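Long-range contacts in FAD-dependent oxidoreductase (Actinomadura kijaniata, PDB 3M9V), which is a flavin-dependent oxidoreductase of the acyl-CoA dehydrogenase family that takes part in the biosynthesis of the sugar D-kijanose and binds dTDP: residues 65-75 and 128-136; 175-185 and 197-208. All blocks are in the same frame, centred on the assembly; numbering follows the deposited sequence.

Contact 1: residues 65-75 and 128-136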
loop_
_atom_site.group_PDB
_atom_site.type_symbol
_atom_site.label_atom_id
_atom_site.label_comp_id
_atom_site.label_asym_id
_atom_site.label_seq_id
_atom_site.Cartn_x
_atom_site.Cartn_y
_atom_site.Cartn_z
ATOM N N MET A 65 29.067 -19.431 21.053
ATOM C CA MET A 65 29.701 -18.146 20.768
ATOM C C MET A 65 30.892 -18.288 19.825
ATOM O O MET A 65 31.429 -17.307 19.299
ATOM C CB MET A 65 30.011 -17.397 22.070
ATOM C CG MET A 65 28.766 -16.942 22.835
ATOM S SD MET A 65 27.794 -15.586 22.092
ATOM C CE MET A 65 28.798 -14.128 22.361
ATOM N N GLY A 66 31.260 -19.538 19.563
ATOM C CA GLY A 66 32.264 -19.875 18.556
ATOM C C GLY A 66 31.710 -20.564 17.322
ATOM O O GLY A 66 32.442 -21.218 16.573
ATOM N N ALA A 67 30.408 -20.418 17.070
ATOM C CA ALA A 67 29.789 -21.201 15.998
ATOM C C ALA A 67 30.394 -20.875 14.640
ATOM O O ALA A 67 30.472 -21.745 13.764
ATOM C CB ALA A 67 28.237 -20.981 15.931
ATOM N N THR A 68 30.752 -19.612 14.428
ATOM C CA THR A 68 31.268 -19.192 13.126
ATOM C C THR A 68 32.806 -19.088 13.092
ATOM O O THR A 68 33.416 -18.517 12.171
ATOM C CB THR A 68 30.640 -17.852 12.665
ATOM O OG1 THR A 68 30.789 -16.886 13.716
ATOM C CG2 THR A 68 29.125 -18.013 12.394
ATOM N N VAL A 69 33.457 -19.629 14.117
ATOM C CA VAL A 69 34.910 -19.772 14.066
ATOM C C VAL A 69 35.248 -20.985 13.199
ATOM O O VAL A 69 34.598 -22.020 13.308
ATOM C CB VAL A 69 35.487 -19.954 15.489
ATOM C CG1 VAL A 69 36.980 -20.274 15.415
ATOM C CG2 VAL A 69 35.229 -18.679 16.310
ATOM N N PRO A 70 36.251 -20.875 12.320
ATOM C CA PRO A 70 36.692 -21.983 11.462
ATOM C C PRO A 70 36.922 -23.277 12.266
ATOM O O PRO A 70 37.441 -23.245 13.387
ATOM C CB PRO A 70 38.019 -21.470 10.930
ATOM C CG PRO A 70 37.797 -19.994 10.805
ATOM C CD PRO A 70 36.971 -19.625 12.035
ATOM N N ALA A 71 36.502 -24.425 11.744
ATOM C CA ALA A 71 36.816 -25.667 12.445
ATOM C C ALA A 71 38.326 -25.849 12.685
ATOM O O ALA A 71 38.724 -26.378 13.719
ATOM C CB ALA A 71 36.212 -26.879 11.731
ATOM N N GLU A 72 39.165 -25.380 11.770
ATOM C CA GLU A 72 40.608 -25.395 11.991
ATOM C C GLU A 72 40.944 -24.862 13.377
ATOM O O GLU A 72 41.936 -25.309 13.941
ATOM C CB GLU A 72 41.368 -24.517 10.985
ATOM C CG GLU A 72 41.386 -24.995 9.532
ATOM C CD GLU A 72 40.185 -24.562 8.682
ATOM O OE1 GLU A 72 40.416 -24.290 7.480
ATOM O OE2 GLU A 72 39.023 -24.504 9.162
ATOM N N LEU A 73 40.176 -23.921 13.925
ATOM C CA LEU A 73 40.556 -23.302 15.185
ATOM C C LEU A 73 39.748 -23.852 16.342
ATOM O O LEU A 73 39.839 -23.328 17.450
ATOM C CB LEU A 73 40.494 -21.777 15.134
ATOM C CG LEU A 73 41.415 -21.208 14.055
ATOM C CD1 LEU A 73 41.321 -19.706 14.003
ATOM C CD2 LEU A 73 42.853 -21.536 14.396
ATOM N N GLY A 74 38.970 -24.895 16.070
ATOM C CA GLY A 74 38.137 -25.508 17.085
ATOM C C GLY A 74 36.689 -25.050 17.125
ATOM O O GLY A 74 35.958 -25.437 18.040
ATOM N N GLY A 75 36.284 -24.209 16.172
ATOM C CA GLY A 75 34.896 -23.763 16.102
ATOM C C GLY A 75 33.987 -24.736 15.359
ATOM O O GLY A 75 34.470 -25.700 14.751
ATOM N N GLU A 128 43.470 -14.557 14.792
ATOM C CA GLU A 128 43.592 -15.920 15.341
ATOM C C GLU A 128 43.439 -15.964 16.867
ATOM O O GLU A 128 42.743 -16.815 17.442
ATOM C CB GLU A 128 44.916 -16.602 14.941
ATOM C CG GLU A 128 44.994 -18.011 15.503
ATOM C CD GLU A 128 46.175 -18.850 15.054
ATOM O OE1 GLU A 128 46.523 -19.761 15.826
ATOM O OE2 GLU A 128 46.732 -18.674 13.951
ATOM N N ARG A 129 44.080 -15.009 17.533
ATOM C CA ARG A 129 43.943 -14.969 18.987
ATOM C C ARG A 129 42.490 -14.747 19.393
ATOM O O ARG A 129 41.943 -15.461 20.236
ATOM C CB ARG A 129 44.854 -13.930 19.649
ATOM C CG ARG A 129 45.076 -14.314 21.114
ATOM C CD ARG A 129 46.495 -14.082 21.649
ATOM N NE ARG A 129 46.883 -12.670 21.634
ATOM C CZ ARG A 129 47.762 -12.138 20.789
ATOM N NH1 ARG A 129 48.021 -10.839 20.866
ATOM N NH2 ARG A 129 48.385 -12.891 19.888
ATOM N N ILE A 130 41.844 -13.762 18.774
ATOM C CA ILE A 130 40.449 -13.520 19.140
ATOM C C ILE A 130 39.508 -14.708 18.884
ATOM O O ILE A 130 38.634 -15.036 19.694
ATOM C CB ILE A 130 39.942 -12.243 18.457
ATOM C CG1 ILE A 130 40.801 -11.081 18.950
ATOM C CG2 ILE A 130 38.476 -12.040 18.795
ATOM C CD1 ILE A 130 40.562 -9.763 18.239
ATOM N N LEU A 131 39.665 -15.315 17.711
ATOM C CA LEU A 131 38.851 -16.444 17.262
ATOM C C LEU A 131 38.968 -17.646 18.210
ATOM O O LEU A 131 37.934 -18.211 18.594
ATOM C CB LEU A 131 39.181 -16.832 15.811
ATOM C CG LEU A 131 38.783 -15.898 14.654
ATOM C CD1 LEU A 131 39.584 -16.240 13.388
ATOM C CD2 LEU A 131 37.282 -16.010 14.316
ATOM N N ARG A 132 40.179 -18.032 18.627
ATOM C CA ARG A 132 40.220 -19.084 19.653
ATOM C C ARG A 132 39.638 -18.583 20.960
ATOM O O ARG A 132 38.982 -19.320 21.680
ATOM C CB ARG A 132 41.614 -19.657 19.923
ATOM C CG ARG A 132 42.702 -19.144 19.020
ATOM C CD ARG A 132 43.993 -19.879 19.340
ATOM N NE ARG A 132 43.850 -21.295 19.023
ATOM C CZ ARG A 132 44.481 -21.875 18.010
ATOM N NH1 ARG A 132 44.285 -23.160 17.771
ATOM N NH2 ARG A 132 45.292 -21.149 17.250
ATOM N N GLY A 133 39.828 -17.311 21.285
ATOM C CA GLY A 133 39.017 -16.790 22.379
ATOM C C GLY A 133 37.521 -17.075 22.306
ATOM O O GLY A 133 36.886 -17.448 23.308
ATOM N N MET A 134 36.945 -16.861 21.121
ATOM C CA MET A 134 35.487 -16.924 20.976
ATOM C C MET A 134 35.039 -18.349 21.261
ATOM O O MET A 134 34.007 -18.591 21.890
ATOM C CB MET A 134 35.039 -16.450 19.587
ATOM C CG MET A 134 35.443 -15.014 19.265
ATOM S SD MET A 134 35.179 -14.464 17.561
ATOM C CE MET A 134 33.456 -14.873 17.352
ATOM N N VAL A 135 35.817 -19.312 20.779
ATOM C CA VAL A 135 35.418 -20.710 20.981
ATOM C C VAL A 135 35.442 -21.065 22.467
ATOM O O VAL A 135 34.561 -21.746 23.010
ATOM C CB VAL A 135 36.377 -21.643 20.213
ATOM C CG1 VAL A 135 36.017 -23.107 20.485
ATOM C CG2 VAL A 135 36.354 -21.339 18.704
ATOM N N ALA A 136 36.479 -20.565 23.128
ATOM C CA ALA A 136 36.762 -20.956 24.506
ATOM C C ALA A 136 35.694 -20.393 25.435
ATOM O O ALA A 136 35.563 -20.828 26.575
ATOM C CB ALA A 136 38.144 -20.417 24.917
#
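V69 and V135 meet where the loop 65-75 lies against the last turns of helix 121-136, in the helical N-terminal domain of the acyl-CoA dehydrogenase fold. Here the packing is close: CG1 of V69 comes to 3.5 Å from CG2 of V135. With its CG1 anti to the backbone N (chi1 173°), V69 turns its other methyl, CG2, onto the helix, 3.6 Å from the carbonyl O of L131 and in touch with M134 CB. Alongside, G66 brings its CA to 4.1 Å from V135 CA, an approach that a side chain at G66 would prevent by striking the helix backbone. Deeper still, the CE methyl of M134 lies 3.7 Å from the carbonyl O of M65, which also accepts a hydrogen bond from Q105 of helix 96-118, while the M65 side chain leads away to helix 53-61.

Toward solvent the fit is looser. L73, in the short 3-10 turn 71-73, splits its two methyls: CD1 lies 3.9 Å from CD1 of buried L131, whereas CD2 sits over one face of the exposed R132 guanidinium, whose position is less certain in the model. The loop itself is pinned by P70 O, which accepts the backbone N-H of both L73 and G75. At the exposed edge, the carbonyl O of G74 rests 3.4 Å from V135 CG1.

Contact 2: residues 175-185 and 197-208; sequences APVGTHFVINA and ASPVVTRDTPGF
F181 and V201 form a hydrogen-bonded pair in the antiparallel beta hairpin of strands 180-187 and 196-202, part of the beta-sheet middle domain of the acyl-CoA dehydrogenase fold. Backbone bonds join the strands: F181 N reaches V201 O at 2.8 Å, V201 N returns to F181 O, and I183 N bonds P199 O; A185 and A197 exchange a further pair, and beyond the strands R203 N bonds T179 O at 2.9 Å.

Apolar contacts fill in beside this ladder. V182 and V200 bring their CG2 methyls together on the H180 and T202 face, and I183 CG1 packs 3.6 Å from V201 CG1. In an edge-to-face pair, F208 directs CZ over the centre of the F181 ring, with the planes at 53°.

Polar side-chain contacts close the T179 end. Fully extended from CG to NE, R203 uses a single nitrogen, NH2, to hold two carbonyls: A175 O at 2.9 Å and, in the guanidinium plane and on a lone pair, G178 O. A leucine here, lacking the guanidinium, would probably leave the turn 175-178 less firmly tied to the hairpin, with A175 O and G178 O deprived of this donor. Nearby, T179 OG1 lies in the plane of the H180 ring, 2.7 Å from ND1.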
loop_
_atom_site.group_PDB
_atom_site.type_symbol
_atom_site.label_atom_id
_atom_site.label_comp_id
_atom_site.label_asym_id
_atom_site.label_seq_id
_atom_site.Cartn_x
_atom_site.Cartn_y
_atom_site.Cartn_z
ATOM N N ALA A 175 27.241 -4.735 24.208
ATOM C CA ALA A 175 28.328 -4.130 24.979
ATOM C C ALA A 175 28.393 -4.558 26.453
ATOM O O ALA A 175 29.458 -4.697 27.046
ATOM C CB ALA A 175 28.345 -2.602 24.836
ATOM N N PRO A 176 27.237 -4.804 27.077
ATOM C CA PRO A 176 27.331 -5.138 28.496
ATOM C C PRO A 176 28.162 -6.380 28.826
ATOM O O PRO A 176 28.709 -6.454 29.930
ATOM C CB PRO A 176 25.864 -5.312 28.891
ATOM C CG PRO A 176 25.183 -4.266 28.007
ATOM C CD PRO A 176 25.858 -4.469 26.672
ATOM N N VAL A 177 28.277 -7.342 27.916
ATOM C CA VAL A 177 29.075 -8.528 28.224
ATOM C C VAL A 177 30.318 -8.532 27.339
ATOM O O VAL A 177 31.037 -9.525 27.277
ATOM C CB VAL A 177 28.260 -9.861 28.106
ATOM C CG1 VAL A 177 27.098 -9.888 29.106
ATOM C CG2 VAL A 177 27.649 -10.048 26.716
ATOM N N GLY A 178 30.588 -7.422 26.660
ATOM C CA GLY A 178 31.636 -7.430 25.643
ATOM C C GLY A 178 32.990 -7.462 26.345
ATOM O O GLY A 178 33.140 -6.842 27.389
ATOM N N THR A 179 33.961 -8.184 25.797
ATOM C CA THR A 179 35.291 -8.266 26.386
ATOM C C THR A 179 36.224 -7.575 25.404
ATOM O O THR A 179 37.271 -7.051 25.796
ATOM C CB THR A 179 35.776 -9.728 26.524
ATOM O OG1 THR A 179 35.742 -10.378 25.237
ATOM C CG2 THR A 179 34.895 -10.451 27.535
ATOM N N HIS A 180 35.862 -7.596 24.121
ATOM C CA HIS A 180 36.720 -6.994 23.105
ATOM C C HIS A 180 35.858 -6.144 22.181
ATOM O O HIS A 180 34.763 -6.593 21.828
ATOM C CB HIS A 180 37.323 -8.055 22.200
ATOM C CG HIS A 180 38.328 -8.957 22.850
ATOM N ND1 HIS A 180 37.990 -9.888 23.809
ATOM C CD2 HIS A 180 39.652 -9.117 22.607
ATOM C CE1 HIS A 180 39.078 -10.553 24.159
ATOM N NE2 HIS A 180 40.097 -10.115 23.438
ATOM N N PHE A 181 36.347 -4.981 21.760
ATOM C CA PHE A 181 35.526 -4.028 21.008
ATOM C C PHE A 181 36.325 -3.617 19.780
ATOM O O PHE A 181 37.403 -3.001 19.903
ATOM C CB PHE A 181 35.198 -2.808 21.876
ATOM C CG PHE A 181 34.334 -3.126 23.054
ATOM C CD1 PHE A 181 32.965 -2.891 23.013
ATOM C CD2 PHE A 181 34.873 -3.743 24.173
ATOM C CE1 PHE A 181 32.156 -3.214 24.100
ATOM C CE2 PHE A 181 34.082 -4.090 25.257
ATOM C CZ PHE A 181 32.723 -3.821 25.217
ATOM N N VAL A 182 35.833 -3.997 18.603
ATOM C CA VAL A 182 36.454 -3.552 17.358
ATOM C C VAL A 182 35.876 -2.190 16.988
ATOM O O VAL A 182 34.655 -2.050 16.905
ATOM C CB VAL A 182 36.191 -4.556 16.226
ATOM C CG1 VAL A 182 36.848 -4.116 14.922
ATOM C CG2 VAL A 182 36.722 -5.906 16.604
ATOM N N ILE A 183 36.722 -1.179 16.801
ATOM C CA ILE A 183 36.253 0.202 16.784
ATOM C C ILE A 183 36.651 0.775 15.433
ATOM O O ILE A 183 37.790 0.595 14.999
ATOM C CB ILE A 183 36.937 1.052 17.882
ATOM C CG1 ILE A 183 36.680 0.436 19.259
ATOM C CG2 ILE A 183 36.425 2.494 17.927
ATOM C CD1 ILE A 183 35.207 0.339 19.606
ATOM N N ASN A 184 35.722 1.441 14.757
ATOM C CA ASN A 184 36.094 2.110 13.521
ATOM C C ASN A 184 36.638 3.495 13.851
ATOM O O ASN A 184 35.936 4.324 14.433
ATOM C CB ASN A 184 34.879 2.250 12.611
ATOM C CG ASN A 184 34.464 0.920 12.009
ATOM O OD1 ASN A 184 34.995 -0.141 12.355
ATOM N ND2 ASN A 184 33.526 0.981 11.073
ATOM N N ALA A 185 37.880 3.768 13.471
ATOM C CA ALA A 185 38.465 5.033 13.899
ATOM C C ALA A 185 39.267 5.554 12.714
ATOM O O ALA A 185 39.457 4.827 11.736
ATOM C CB ALA A 185 39.344 4.797 15.135
ATOM N N ALA A 197 41.335 2.918 10.517
ATOM C CA ALA A 197 42.063 1.942 11.321
ATOM C C ALA A 197 41.019 1.234 12.167
ATOM O O ALA A 197 40.008 1.824 12.564
ATOM C CB ALA A 197 43.071 2.631 12.224
ATOM N N SER A 198 41.263 -0.041 12.432
ATOM C CA SER A 198 40.376 -0.738 13.358
ATOM C C SER A 198 41.123 -1.160 14.613
ATOM O O SER A 198 41.574 -2.291 14.714
ATOM C CB SER A 198 39.806 -1.965 12.648
ATOM O OG SER A 198 38.984 -1.519 11.589
ATOM N N PRO A 199 41.261 -0.264 15.592
ATOM C CA PRO A 199 41.883 -0.722 16.824
ATOM C C PRO A 199 40.968 -1.695 17.563
ATOM O O PRO A 199 39.744 -1.555 17.504
ATOM C CB PRO A 199 42.058 0.570 17.620
ATOM C CG PRO A 199 41.083 1.519 17.090
ATOM C CD PRO A 199 40.876 1.158 15.643
ATOM N N VAL A 200 41.537 -2.676 18.259
ATOM C CA VAL A 200 40.731 -3.540 19.114
ATOM C C VAL A 200 41.027 -3.151 20.564
ATOM O O VAL A 200 42.176 -3.286 20.987
ATOM C CB VAL A 200 41.098 -5.026 18.877
ATOM C CG1 VAL A 200 40.389 -5.917 19.880
ATOM C CG2 VAL A 200 40.744 -5.459 17.459
ATOM N N VAL A 201 40.024 -2.686 21.305
ATOM C CA VAL A 201 40.146 -2.353 22.721
ATOM C C VAL A 201 39.530 -3.444 23.595
ATOM O O VAL A 201 38.507 -4.024 23.240
ATOM C CB VAL A 201 39.707 -0.886 22.995
ATOM C CG1 VAL A 201 38.507 -0.466 22.190
ATOM C CG2 VAL A 201 39.596 -0.493 24.476
ATOM N N THR A 202 40.173 -3.797 24.705
ATOM C CA THR A 202 39.615 -4.819 25.578
ATOM C C THR A 202 39.000 -4.100 26.764
ATOM O O THR A 202 39.247 -2.923 27.028
ATOM C CB THR A 202 40.673 -5.770 26.151
ATOM O OG1 THR A 202 41.547 -4.968 26.957
ATOM C CG2 THR A 202 41.463 -6.493 25.054
ATOM N N ARG A 203 38.157 -4.827 27.484
ATOM C CA ARG A 203 37.326 -4.141 28.456
ATOM C C ARG A 203 38.139 -3.530 29.598
ATOM O O ARG A 203 37.745 -2.527 30.187
ATOM C CB ARG A 203 36.303 -5.124 29.028
ATOM C CG ARG A 203 35.177 -4.386 29.712
ATOM C CD ARG A 203 34.159 -5.357 30.293
ATOM N NE ARG A 203 33.006 -4.577 30.738
ATOM C CZ ARG A 203 31.829 -4.523 30.122
ATOM N NH1 ARG A 203 30.881 -3.763 30.654
ATOM N NH2 ARG A 203 31.597 -5.208 29.005
ATOM N N ASP A 204 39.270 -4.131 29.943
ATOM C CA ASP A 204 40.036 -3.612 31.069
ATOM C C ASP A 204 41.060 -2.558 30.636
ATOM O O ASP A 204 41.978 -2.280 31.396
ATOM C CB ASP A 204 40.787 -4.775 31.730
ATOM C CG ASP A 204 41.617 -5.558 30.721
ATOM O OD1 ASP A 204 41.391 -6.779 30.567
ATOM O OD2 ASP A 204 42.483 -4.962 30.038
ATOM N N THR A 205 40.967 -1.983 29.442
ATOM C CA THR A 205 41.891 -0.919 29.043
ATOM C C THR A 205 41.590 0.375 29.783
ATOM O O THR A 205 40.436 0.762 29.933
ATOM C CB THR A 205 41.729 -0.653 27.534
ATOM O OG1 THR A 205 42.027 -1.864 26.827
ATOM C CG2 THR A 205 42.593 0.500 27.025
ATOM N N PRO A 206 42.629 1.088 30.244
ATOM C CA PRO A 206 42.401 2.314 31.009
ATOM C C PRO A 206 41.731 3.378 30.132
ATOM O O PRO A 206 42.052 3.471 28.943
ATOM C CB PRO A 206 43.825 2.790 31.350
ATOM C CG PRO A 206 44.721 1.631 31.070
ATOM C CD PRO A 206 44.056 0.796 30.028
ATOM N N GLY A 207 40.865 4.217 30.686
ATOM C CA GLY A 207 40.179 5.186 29.833
ATOM C C GLY A 207 38.921 4.701 29.120
ATOM O O GLY A 207 38.210 5.492 28.493
ATOM N N PHE A 208 38.635 3.408 29.230
ATOM C CA PHE A 208 37.547 2.751 28.495
ATOM C C PHE A 208 36.327 2.643 29.400
ATOM O O PHE A 208 36.411 2.013 30.449
ATOM C CB PHE A 208 37.912 1.341 28.013
ATOM C CG PHE A 208 36.823 0.704 27.176
ATOM C CD1 PHE A 208 36.432 1.274 25.974
ATOM C CD2 PHE A 208 36.150 -0.422 27.614
ATOM C CE1 PHE A 208 35.420 0.711 25.211
ATOM C CE2 PHE A 208 35.140 -0.994 26.859
ATOM C CZ PHE A 208 34.768 -0.422 25.661
#

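Overall arrangement
Contact 1 belongs to the helical N-terminal domain and contact 2 to the beta-sheet middle domain that follows it in the chain; their centres are about 19 Å apart. They nevertheless touch, since I130 CD1, on the helix of contact 1, packs 4.2 Å from V200 CG1 on the hairpin of contact 2. Of the two, only contact 2 reaches the nucleotide pocket: the N184 side chain is about 3 Å from the bound dTDP at the nearest atoms, with a weak hydrogen bond from ND2 to a phosphate oxygen. Contact 1 stands further back. The side chain of L131 is about 10 Å from the bound thymidine-5'-diphosphate (dTDP). The same side chain of L131 is about 7 Å from that of the dTDP-binding E115.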